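Long-range contact in 3-keto-5-aminohexanoate cleavage enzyme (PDB 3E49), which probably cleaves 3-keto-5-aminohexanoate or a related beta-keto acid, as a zinc-dependent enzyme with a TIM-barrel fold: residues N113-L125 / R137-T151. Numbering follows the deposited sequence. Where two conformers were deposited one is given.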
loop_
_atom_site.group_PDB
_atom_site.type_symbol
_atom_site.label_atom_id
_atom_site.label_comp_id
_atom_site.label_asym_id
_atom_site.label_seq_id
_atom_site.Cartn_x
_atom_site.Cartn_y
_atom_site.Cartn_z
ATOM N N ASN A 113 -22.417 -10.563 -9.155
ATOM C CA ASN A 113 -21.144 -11.089 -8.697
ATOM C C ASN A 113 -20.166 -10.994 -9.869
ATOM O O ASN A 113 -20.511 -11.358 -10.978
ATOM C CB ASN A 113 -21.334 -12.508 -8.186
ATOM C CG ASN A 113 -20.053 -13.123 -7.633
ATOM O OD1 ASN A 113 -19.036 -13.145 -8.285
ATOM N ND2 ASN A 113 -20.146 -13.687 -6.450
HETATM N N MSE A 114 -18.933 -10.529 -9.634
HETATM C CA MSE A 114 -18.069 -10.225 -10.771
HETATM C C MSE A 114 -17.033 -11.214 -11.211
HETATM O O MSE A 114 -16.103 -10.848 -11.933
HETATM C CB MSE A 114 -17.456 -8.817 -10.587
HETATM C CG MSE A 114 -18.463 -7.696 -10.825
HETATM SE SE MSE A 114 -19.174 -7.682 -12.631
HETATM C CE MSE A 114 -17.713 -7.635 -13.629
ATOM N N GLY A 115 -17.181 -12.473 -10.846
ATOM C CA GLY A 115 -16.219 -13.464 -11.277
ATOM C C GLY A 115 -16.522 -14.794 -10.626
ATOM O O GLY A 115 -17.029 -14.814 -9.507
ATOM N N SER A 116 -16.232 -15.888 -11.336
ATOM C CA SER A 116 -16.438 -17.232 -10.815
ATOM C C SER A 116 -15.437 -17.434 -9.683
ATOM O O SER A 116 -14.316 -16.945 -9.731
ATOM C CB SER A 116 -16.229 -18.306 -11.903
ATOM O OG SER A 116 -17.094 -18.134 -13.017
HETATM N N MSE A 117 -15.868 -18.104 -8.627
HETATM C CA MSE A 117 -15.023 -18.301 -7.462
HETATM C C MSE A 117 -15.502 -19.446 -6.584
HETATM O O MSE A 117 -16.657 -19.835 -6.659
HETATM C CB MSE A 117 -15.109 -17.028 -6.593
HETATM C CG MSE A 117 -16.618 -16.645 -6.206
HETATM SE SE MSE A 117 -16.549 -15.029 -5.164
HETATM C CE MSE A 117 -15.778 -15.747 -3.425
ATOM N N ASN A 118 -14.605 -19.985 -5.756
ATOM C CA ASN A 118 -15.039 -20.887 -4.720
ATOM C C ASN A 118 -15.763 -20.075 -3.611
ATOM O O ASN A 118 -15.487 -18.897 -3.389
ATOM C CB ASN A 118 -13.823 -21.622 -4.096
ATOM C CG ASN A 118 -13.075 -22.476 -5.087
ATOM O OD1 ASN A 118 -13.604 -22.822 -6.130
ATOM N ND2 ASN A 118 -11.837 -22.877 -4.734
ATOM N N PHE A 119 -16.708 -20.712 -2.942
ATOM C CA PHE A 119 -17.423 -20.164 -1.793
ATOM C C PHE A 119 -17.261 -21.201 -0.684
ATOM O O PHE A 119 -17.968 -22.206 -0.674
ATOM C CB PHE A 119 -18.908 -20.008 -2.084
ATOM C CG PHE A 119 -19.334 -18.637 -2.368
ATOM C CD1 PHE A 119 -19.134 -18.077 -3.605
ATOM C CD2 PHE A 119 -19.989 -17.901 -1.393
ATOM C CE1 PHE A 119 -19.557 -16.788 -3.858
ATOM C CE2 PHE A 119 -20.396 -16.614 -1.634
ATOM C CZ PHE A 119 -20.189 -16.057 -2.868
ATOM N N GLY A 120 -16.339 -20.981 0.228
ATOM C CA GLY A 120 -16.080 -21.962 1.272
ATOM C C GLY A 120 -16.956 -21.727 2.478
ATOM O O GLY A 120 -16.624 -20.915 3.340
ATOM N N LEU A 121 -18.078 -22.431 2.540
ATOM C CA LEU A 121 -19.031 -22.277 3.634
ATOM C C LEU A 121 -18.908 -23.362 4.687
ATOM O O LEU A 121 -19.330 -23.173 5.818
ATOM C CB LEU A 121 -20.457 -22.256 3.099
ATOM C CG LEU A 121 -20.847 -21.223 2.023
ATOM C CD1 LEU A 121 -22.337 -21.282 1.884
ATOM C CD2 LEU A 121 -20.382 -19.818 2.350
ATOM N N TYR A 122 -18.311 -24.478 4.304
ATOM C CA TYR A 122 -18.114 -25.639 5.167
ATOM C C TYR A 122 -17.451 -25.367 6.497
ATOM O O TYR A 122 -17.715 -26.109 7.451
ATOM C CB TYR A 122 -17.376 -26.778 4.429
ATOM C CG TYR A 122 -16.014 -26.419 3.874
ATOM C CD1 TYR A 122 -15.877 -25.935 2.565
ATOM C CD2 TYR A 122 -14.864 -26.569 4.646
ATOM C CE1 TYR A 122 -14.677 -25.603 2.067
ATOM C CE2 TYR A 122 -13.635 -26.226 4.149
ATOM C CZ TYR A 122 -13.545 -25.761 2.848
ATOM O OH TYR A 122 -12.339 -25.433 2.337
ATOM N N PRO A 123 -16.547 -24.364 6.598
ATOM C CA PRO A 123 -16.021 -24.136 7.956
ATOM C C PRO A 123 -17.069 -23.748 9.015
ATOM O O PRO A 123 -16.805 -23.871 10.206
ATOM C CB PRO A 123 -14.998 -23.009 7.745
ATOM C CG PRO A 123 -14.550 -23.219 6.353
ATOM C CD PRO A 123 -15.850 -23.496 5.631
HETATM N N MSE A 124 -18.226 -23.246 8.588
HETATM C CA MSE A 124 -19.309 -22.921 9.505
HETATM C C MSE A 124 -19.807 -24.157 10.230
HETATM O O MSE A 124 -20.384 -24.043 11.297
HETATM C CB MSE A 124 -20.450 -22.239 8.769
HETATM C CG MSE A 124 -20.085 -20.841 8.338
HETATM SE SE MSE A 124 -21.518 -19.960 7.308
HETATM C CE MSE A 124 -21.423 -20.976 5.835
ATOM N N LEU A 125 -19.596 -25.334 9.661
ATOM C CA LEU A 125 -19.969 -26.573 10.346
ATOM C C LEU A 125 -19.152 -26.793 11.642
ATOM O O LEU A 125 -19.471 -27.664 12.445
ATOM C CB LEU A 125 -19.786 -27.775 9.432
ATOM C CG LEU A 125 -20.715 -27.886 8.253
ATOM C CD1 LEU A 125 -20.200 -28.904 7.291
ATOM C CD2 LEU A 125 -22.118 -28.236 8.732
ATOM N N ARG A 137 -27.175 -28.728 6.402
ATOM C CA ARG A 137 -25.825 -29.302 6.474
ATOM C C ARG A 137 -25.275 -29.532 5.074
ATOM O O ARG A 137 -24.125 -29.234 4.800
ATOM C CB ARG A 137 -25.798 -30.596 7.301
ATOM C CG ARG A 137 -24.459 -31.329 7.235
ATOM C CD ARG A 137 -24.413 -32.488 8.208
ATOM N NE ARG A 137 -24.377 -31.981 9.575
ATOM C CZ ARG A 137 -23.271 -31.571 10.181
ATOM N NH1 ARG A 137 -22.093 -31.605 9.547
ATOM N NH2 ARG A 137 -23.346 -31.105 11.415
ATOM N N GLU A 138 -26.117 -30.051 4.193
ATOM C CA GLU A 138 -25.745 -30.300 2.817
ATOM C C GLU A 138 -25.320 -28.986 2.114
ATOM O O GLU A 138 -24.328 -28.952 1.382
ATOM C CB GLU A 138 -26.937 -30.931 2.087
ATOM N N HIS A 139 -26.100 -27.933 2.323
ATOM C CA HIS A 139 -25.797 -26.596 1.778
ATOM C C HIS A 139 -24.364 -26.177 2.134
ATOM O O HIS A 139 -23.600 -25.752 1.260
ATOM C CB HIS A 139 -26.846 -25.613 2.305
ATOM C CG HIS A 139 -26.460 -24.172 2.245
ATOM N ND1 HIS A 139 -26.592 -23.410 1.103
ATOM C CD2 HIS A 139 -26.056 -23.322 3.221
ATOM C CE1 HIS A 139 -26.231 -22.166 1.365
ATOM N NE2 HIS A 139 -25.902 -22.086 2.642
ATOM N N LEU A 140 -23.974 -26.418 3.389
ATOM C CA LEU A 140 -22.660 -26.079 3.880
ATOM C C LEU A 140 -21.565 -27.026 3.414
ATOM O O LEU A 140 -20.492 -26.592 2.979
ATOM C CB LEU A 140 -22.679 -26.042 5.411
ATOM C CG LEU A 140 -23.577 -24.955 6.005
ATOM C CD1 LEU A 140 -23.659 -25.090 7.527
ATOM C CD2 LEU A 140 -23.052 -23.582 5.612
ATOM N N GLU A 141 -21.826 -28.324 3.467
ATOM C CA GLU A 141 -20.789 -29.250 3.100
ATOM C C GLU A 141 -20.532 -29.215 1.611
ATOM O O GLU A 141 -19.407 -29.238 1.184
ATOM C CB GLU A 141 -21.112 -30.673 3.575
ATOM C CG GLU A 141 -20.101 -31.715 3.059
ATOM C CD GLU A 141 -18.617 -31.331 3.288
ATOM O OE1 GLU A 141 -18.267 -30.908 4.429
ATOM O OE2 GLU A 141 -17.818 -31.478 2.322
ATOM N N ARG A 142 -21.581 -29.137 0.818
ATOM C CA ARG A 142 -21.379 -29.152 -0.626
ATOM C C ARG A 142 -20.700 -27.917 -1.211
ATOM O O ARG A 142 -20.349 -27.905 -2.393
ATOM C CB ARG A 142 -22.657 -29.557 -1.363
ATOM C CG ARG A 142 -22.669 -31.094 -1.534
ATOM C CD ARG A 142 -23.997 -31.656 -1.903
ATOM N NE ARG A 142 -24.710 -32.204 -0.747
ATOM C CZ ARG A 142 -26.016 -32.470 -0.717
ATOM N NH1 ARG A 142 -26.791 -32.198 -1.765
ATOM N NH2 ARG A 142 -26.561 -32.978 0.382
ATOM N N SER A 143 -20.456 -26.907 -0.375
ATOM C CA SER A 143 -19.714 -25.732 -0.811
ATOM C C SER A 143 -18.259 -26.102 -1.065
ATOM O O SER A 143 -17.581 -25.428 -1.831
ATOM C CB SER A 143 -19.853 -24.585 0.218
ATOM O OG SER A 143 -19.195 -24.864 1.444
ATOM N N ARG A 144 -17.770 -27.167 -0.422
ATOM C CA ARG A 144 -16.408 -27.588 -0.619
ATOM C C ARG A 144 -16.146 -27.993 -2.094
ATOM O O ARG A 144 -15.079 -27.751 -2.633
ATOM C CB ARG A 144 -16.102 -28.746 0.348
ATOM C CG ARG A 144 -14.659 -29.211 0.391
ATOM C CD ARG A 144 -14.527 -30.480 1.215
ATOM N NE ARG A 144 -15.102 -30.361 2.558
ATOM C CZ ARG A 144 -14.440 -29.931 3.626
ATOM N NH1 ARG A 144 -13.158 -29.583 3.532
ATOM N NH2 ARG A 144 -15.062 -29.854 4.793
ATOM N N ASP A 145 -17.155 -28.535 -2.762
ATOM C CA ASP A 145 -16.980 -29.033 -4.123
ATOM C C ASP A 145 -17.743 -28.257 -5.186
ATOM O O ASP A 145 -17.882 -28.704 -6.306
ATOM C CB ASP A 145 -17.338 -30.525 -4.189
ATOM C CG ASP A 145 -18.691 -30.844 -3.563
ATOM O OD1 ASP A 145 -18.778 -30.954 -2.303
ATOM O OD2 ASP A 145 -19.664 -31.032 -4.341
ATOM N N LEU A 146 -18.193 -27.067 -4.876
ATOM C CA LEU A 146 -18.947 -26.331 -5.895
ATOM C C LEU A 146 -18.334 -24.964 -6.223
ATOM O O LEU A 146 -17.659 -24.340 -5.407
ATOM C CB LEU A 146 -20.435 -26.281 -5.515
ATOM C CG LEU A 146 -21.120 -27.688 -5.519
ATOM C CD1 LEU A 146 -22.531 -27.591 -4.994
ATOM C CD2 LEU A 146 -21.119 -28.419 -6.905
ATOM N N VAL A 147 -18.513 -24.536 -7.463
ATOM C CA VAL A 147 -17.976 -23.261 -7.906
ATOM C C VAL A 147 -19.129 -22.302 -8.025
ATOM O O VAL A 147 -20.189 -22.696 -8.485
ATOM C CB VAL A 147 -17.296 -23.411 -9.296
ATOM C CG1 VAL A 147 -17.003 -22.062 -9.898
ATOM C CG2 VAL A 147 -16.009 -24.198 -9.172
ATOM N N PHE A 148 -18.956 -21.059 -7.599
ATOM C CA PHE A 148 -19.982 -20.067 -7.850
ATOM C C PHE A 148 -19.611 -19.540 -9.242
ATOM O O PHE A 148 -18.644 -18.805 -9.383
ATOM C CB PHE A 148 -19.984 -18.956 -6.798
ATOM C CG PHE A 148 -21.177 -18.014 -6.897
ATOM C CD1 PHE A 148 -22.431 -18.480 -7.315
ATOM C CD2 PHE A 148 -21.081 -16.689 -6.464
ATOM C CE1 PHE A 148 -23.540 -17.635 -7.357
ATOM C CE2 PHE A 148 -22.200 -15.839 -6.489
ATOM C CZ PHE A 148 -23.425 -16.316 -6.940
ATOM N N LYS A 149 -20.354 -19.978 -10.252
ATOM C CA LYS A 149 -20.067 -19.659 -11.643
ATOM C C LYS A 149 -20.655 -18.335 -12.099
ATOM O O LYS A 149 -21.838 -18.113 -11.989
ATOM C CB LYS A 149 -20.565 -20.787 -12.570
ATOM C CG LYS A 149 -20.565 -20.443 -14.091
ATOM C CD LYS A 149 -21.047 -21.631 -14.988
ATOM C CE LYS A 149 -21.024 -21.295 -16.492
ATOM N NZ LYS A 149 -22.046 -20.272 -16.893
ATOM N N ASN A 150 -19.777 -17.457 -12.567
ATOM C CA ASN A 150 -20.110 -16.145 -13.071
ATOM C C ASN A 150 -19.084 -15.854 -14.180
ATOM O O ASN A 150 -18.169 -15.071 -13.947
ATOM C CB ASN A 150 -19.926 -15.129 -11.940
ATOM C CG ASN A 150 -20.965 -15.260 -10.833
ATOM O OD1 ASN A 150 -22.134 -14.947 -11.045
ATOM N ND2 ASN A 150 -20.527 -15.635 -9.628
ATOM N N THR A 151 -19.187 -16.514 -15.333
ATOM C CA THR A 151 -18.242 -16.369 -16.428
ATOM C C THR A 151 -18.349 -15.020 -17.138
ATOM O O THR A 151 -19.299 -14.266 -16.945
ATOM C CB THR A 151 -18.435 -17.487 -17.496
ATOM O OG1 THR A 151 -19.721 -17.349 -18.089
ATOM C CG2 THR A 151 -18.272 -18.902 -16.883
HETATM O O HOH W 1 -24.520 -12.707 -9.948
#
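Tyr122 and Arg144 give a clear example of a cation tilted over an aromatic face. The guanidinium carbon CZ of Arg144 sits 3.9 Å from the centroid of the Tyr122 ring, in a cation-pi contact, while CD of Pro123 lies over the opposite face, toward the rim, and OG of Ser143 approaches the edge. The two planes are inclined by 33°. The guanidinium is held from its own edge by Glu141, whose OE2 receives NE of Arg144 in a salt bridge of 2.9 Å through its syn lone pair. This fixes the rotation of the cation over the ring. CD2 of Leu125 lies over one face of the Arg137 guanidinium.

At the other end, the Phe148 ring has ND2 of Asn113 and CG of Met117 at its edge, the Asn113 amide nearly perpendicular to it. Phe119 meets this ring obliquely, centroids 5.0 Å apart and planes at 89°. Met117 and Phe148 point side by side from one face of their strand pair. OD1 of Asn113 accepts from N of Gly115, closing an Asx turn.

Between these ends, OG of Ser143 takes a 2.9 Å bond from N of Leu121 and a weak one from N of Tyr122, and donates to O of Leu140. One hydroxyl thus ties the chain just past Leu140 to the backbone at Leu121 and Tyr122. CD2 of Leu140 meets CB of Leu121, and its CD1 meets CD2 of Leu125. N of Asn150 gives OG of Ser116 a nearly straight bond of 2.8 Å, and that hydroxyl also bonds Asn118 of the second subunit.

Met117 and Phe148 form a single antiparallel hydrogen-bonded pair, Phe148 N 2.8 Å from Met117 O. The contact folds the long connection after barrel strand 109-113 back on itself: residues 117-118 pair with 147-148, helix 134-141 lies between them, and helix 152-163 follows, before barrel strand 168-173. Phe148 touches Arg98 on helix 95-105, its side chain about 8 Å from the zinc ion.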